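Local coordinates for single-strand DNA-binding protein (PDB 3BTP) that binds single-stranded DNA regardless of its sequence and mediates nuclear uptake of the transferred T-DNA copy during plant transformation by Agrobacterium, at residues P347-N352 with V396-R401. Sequence-based numbering, arbitrary orientation.
Sequences PAATVN and VQVLAR
Pro347 presents its carbonyl O to Leu399, whose CB lies 3.9 Å from it; the same oxygen is hydrogen-bonded by Tyr406 OH from the next strand. Proline suits the loop just before strand 349-352, where its ring restricts phi (-56°). Ala348 still has helix-like backbone angles, yet the pairing begins at its carbonyl: its O accepts Leu399 N at 2.8 Å. Ala349 faces Val398 in a non-hydrogen-bonded antiparallel pair: its small CB meets Val398 CG1 at 4.0 Å, on the side packed by helix 417-427. Thr350 and Gln397 form the hydrogen-bonded pair, Thr350 N reaching Gln397 O at 3.0 Å and Gln397 N returning to Thr350 O at 3.1 Å. On the opposite face, near His368, CG anti to the carbonyl carbon (chi1 -83°) and an extended chain beyond it run Gln397 alongside Thr350, bringing OE1 to 3.5 Å from Thr350 CG2, a methyl that offers it no hydrogen bond. Val351 then pairs with Val396, their CG2 methyls loosely apposed at 4.3 Å and both side chains touching Leu387 of helix 382-388; beta-branched valines suit an extended strand and give helices an apolar surface. The pairing makes strands 349-352 and 396-399 neighbours in a closed eight-stranded antiparallel barrel. Backbone bonds carry this seam; Gln397 OE1, buried without a modelled partner, would be expected to cost some of their stability, if the amide is oriented as modelled.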
ATOM      1  N   PRO A 347      -1.283 -13.897  -4.945  1.00 20.77           N
ATOM      2  CA  PRO A 347      -2.311 -13.962  -3.835  1.00 20.09           C
ATOM      3  C   PRO A 347      -3.146 -15.289  -3.817  1.00 19.49           C
ATOM      4  O   PRO A 347      -3.450 -15.830  -4.891  1.00 19.54           O
ATOM      5  CB  PRO A 347      -3.244 -12.730  -4.082  1.00 17.72           C
ATOM      6  CG  PRO A 347      -2.534 -11.885  -5.081  1.00 20.20           C
ATOM      7  CD  PRO A 347      -1.417 -12.703  -5.784  1.00 19.25           C
ATOM      8  N   ALA A 348      -3.499 -15.764  -2.607  1.00 17.01           N
ATOM      9  CA  ALA A 348      -4.243 -16.989  -2.381  1.00 16.25           C
ATOM     10  C   ALA A 348      -5.654 -17.018  -2.992  1.00 16.62           C
ATOM     11  O   ALA A 348      -6.126 -18.060  -3.492  1.00 15.56           O
ATOM     12  CB  ALA A 348      -4.284 -17.296  -0.892  1.00 12.11           C
ATOM     13  N   ALA A 349      -6.309 -15.854  -2.952  1.00 17.38           N
ATOM     14  CA  ALA A 349      -7.614 -15.670  -3.501  1.00 17.85           C
ATOM     15  C   ALA A 349      -7.681 -14.210  -3.964  1.00 17.99           C
ATOM     16  O   ALA A 349      -7.061 -13.365  -3.338  1.00 18.39           O
ATOM     17  CB  ALA A 349      -8.668 -15.969  -2.446  1.00 15.76           C
ATOM     18  N   THR A 350      -8.498 -13.931  -4.978  1.00 17.11           N
ATOM     19  CA  THR A 350      -8.603 -12.649  -5.602  1.00 18.88           C
ATOM     20  C   THR A 350     -10.127 -12.376  -5.861  1.00 19.73           C
ATOM     21  O   THR A 350     -10.905 -13.333  -6.042  1.00 18.20           O
ATOM     22  CB  THR A 350      -7.693 -12.780  -6.898  1.00 21.95           C
ATOM     23  OG1 THR A 350      -6.406 -12.068  -6.748  1.00 27.21           O
ATOM     24  CG2 THR A 350      -8.355 -12.538  -8.136  1.00 16.69           C
ATOM     25  N   VAL A 351     -10.553 -11.088  -5.886  1.00 19.02           N
ATOM     26  CA  VAL A 351     -11.917 -10.752  -6.293  1.00 18.67           C
ATOM     27  C   VAL A 351     -11.861  -9.725  -7.421  1.00 19.44           C
ATOM     28  O   VAL A 351     -11.070  -8.749  -7.315  1.00 19.00           O
ATOM     29  CB  VAL A 351     -12.828 -10.255  -5.092  1.00 18.73           C
ATOM     30  CG1 VAL A 351     -12.344  -8.903  -4.482  1.00 16.08           C
ATOM     31  CG2 VAL A 351     -14.274 -10.120  -5.541  1.00 18.07           C
ATOM     32  N   ASN A 352     -12.678  -9.952  -8.473  1.00 16.61           N
ATOM     33  CA  ASN A 352     -12.816  -9.037  -9.538  1.00 18.21           C
ATOM     34  C   ASN A 352     -13.742  -7.841  -9.184  1.00 19.27           C
ATOM     35  O   ASN A 352     -14.927  -8.031  -8.923  1.00 19.31           O
ATOM     36  CB  ASN A 352     -13.371  -9.746 -10.801  1.00 19.20           C
ATOM     37  CG  ASN A 352     -13.192  -8.896 -12.079  1.00 16.61           C
ATOM     38  OD1 ASN A 352     -12.506  -7.872 -12.091  1.00 19.85           O
ATOM     39  ND2 ASN A 352     -13.774  -9.335 -13.135  1.00 17.14           N
ATOM     40  N   VAL A 396     -14.778 -14.448  -7.670  1.00 20.99           N
ATOM     41  CA  VAL A 396     -13.665 -14.931  -6.857  1.00 20.28           C
ATOM     42  C   VAL A 396     -12.908 -16.028  -7.601  1.00 20.21           C
ATOM     43  O   VAL A 396     -13.555 -16.867  -8.243  1.00 18.04           O
ATOM     44  CB  VAL A 396     -14.178 -15.464  -5.475  1.00 18.54           C
ATOM     45  CG1 VAL A 396     -13.104 -16.226  -4.724  1.00 19.87           C
ATOM     46  CG2 VAL A 396     -14.723 -14.272  -4.625  1.00 16.84           C
ATOM     47  N   GLN A 397     -11.563 -15.958  -7.504  1.00 19.62           N
ATOM     48  CA  GLN A 397     -10.550 -16.890  -8.093  1.00 20.45           C
ATOM     49  C   GLN A 397      -9.724 -17.326  -6.933  1.00 17.22           C
ATOM     50  O   GLN A 397      -9.445 -16.512  -6.100  1.00 15.05           O
ATOM     51  CB  GLN A 397      -9.532 -16.175  -9.001  1.00 17.68           C
ATOM     52  CG  GLN A 397     -10.045 -15.966 -10.386  1.00 26.54           C
ATOM     53  CD  GLN A 397      -8.991 -15.374 -11.345  1.00 24.42           C
ATOM     54  OE1 GLN A 397      -8.316 -14.351 -11.085  1.00 30.11           O
ATOM     55  NE2 GLN A 397      -8.824 -16.045 -12.428  1.00 32.76           N
ATOM     56  N   VAL A 398      -9.329 -18.595  -6.895  1.00 16.79           N
ATOM     57  CA  VAL A 398      -8.530 -19.145  -5.804  1.00 15.92           C
ATOM     58  C   VAL A 398      -7.327 -19.877  -6.431  1.00 15.99           C
ATOM     59  O   VAL A 398      -7.431 -20.473  -7.520  1.00 13.38           O
ATOM     60  CB  VAL A 398      -9.394 -20.069  -4.846  1.00 17.09           C
ATOM     61  CG1 VAL A 398     -10.403 -19.198  -4.014  1.00 14.08           C
ATOM     62  CG2 VAL A 398     -10.148 -21.081  -5.678  1.00 14.96           C
ATOM     63  N   LEU A 399      -6.177 -19.762  -5.754  1.00 16.32           N
ATOM     64  CA  LEU A 399      -4.927 -20.369  -6.210  1.00 17.99           C
ATOM     65  C   LEU A 399      -4.838 -21.935  -5.963  1.00 19.34           C
ATOM     66  O   LEU A 399      -5.068 -22.377  -4.868  1.00 18.11           O
ATOM     67  CB  LEU A 399      -3.758 -19.699  -5.532  1.00 16.34           C
ATOM     68  CG  LEU A 399      -2.429 -19.843  -6.246  1.00 18.45           C
ATOM     69  CD1 LEU A 399      -2.450 -19.266  -7.696  1.00 15.80           C
ATOM     70  CD2 LEU A 399      -1.311 -19.242  -5.307  1.00 16.00           C
ATOM     71  N   ALA A 400      -4.534 -22.721  -7.016  1.00 19.37           N
ATOM     72  CA  ALA A 400      -4.204 -24.146  -6.918  1.00 19.99           C
ATOM     73  C   ALA A 400      -3.078 -24.403  -5.931  1.00 19.98           C
ATOM     74  O   ALA A 400      -2.256 -23.538  -5.657  1.00 22.58           O
ATOM     75  CB  ALA A 400      -3.780 -24.676  -8.290  1.00 18.62           C
ATOM     76  N   ARG A 401      -2.984 -25.634  -5.473  1.00 21.15           N
ATOM     77  CA  ARG A 401      -1.927 -26.053  -4.538  1.00 20.47           C
ATOM     78  C   ARG A 401      -0.529 -25.831  -5.095  1.00 19.39           C
ATOM     79  O   ARG A 401       0.381 -25.460  -4.350  1.00 17.74           O
ATOM     80  CB  ARG A 401      -2.101 -27.524  -4.230  1.00 20.09           C
ATOM     81  CG  ARG A 401      -1.210 -28.098  -3.107  1.00 22.73           C
ATOM     82  CD  ARG A 401      -1.266 -29.632  -3.201  1.00 23.44           C
ATOM     83  NE  ARG A 401      -2.547 -30.101  -2.692  1.00 24.71           N
ATOM     84  CZ  ARG A 401      -2.759 -30.597  -1.477  1.00 27.42           C
ATOM     85  NH1 ARG A 401      -1.785 -30.711  -0.599  1.00 32.15           N
ATOM     86  NH2 ARG A 401      -3.982 -30.938  -1.117  1.00 27.09           N
TER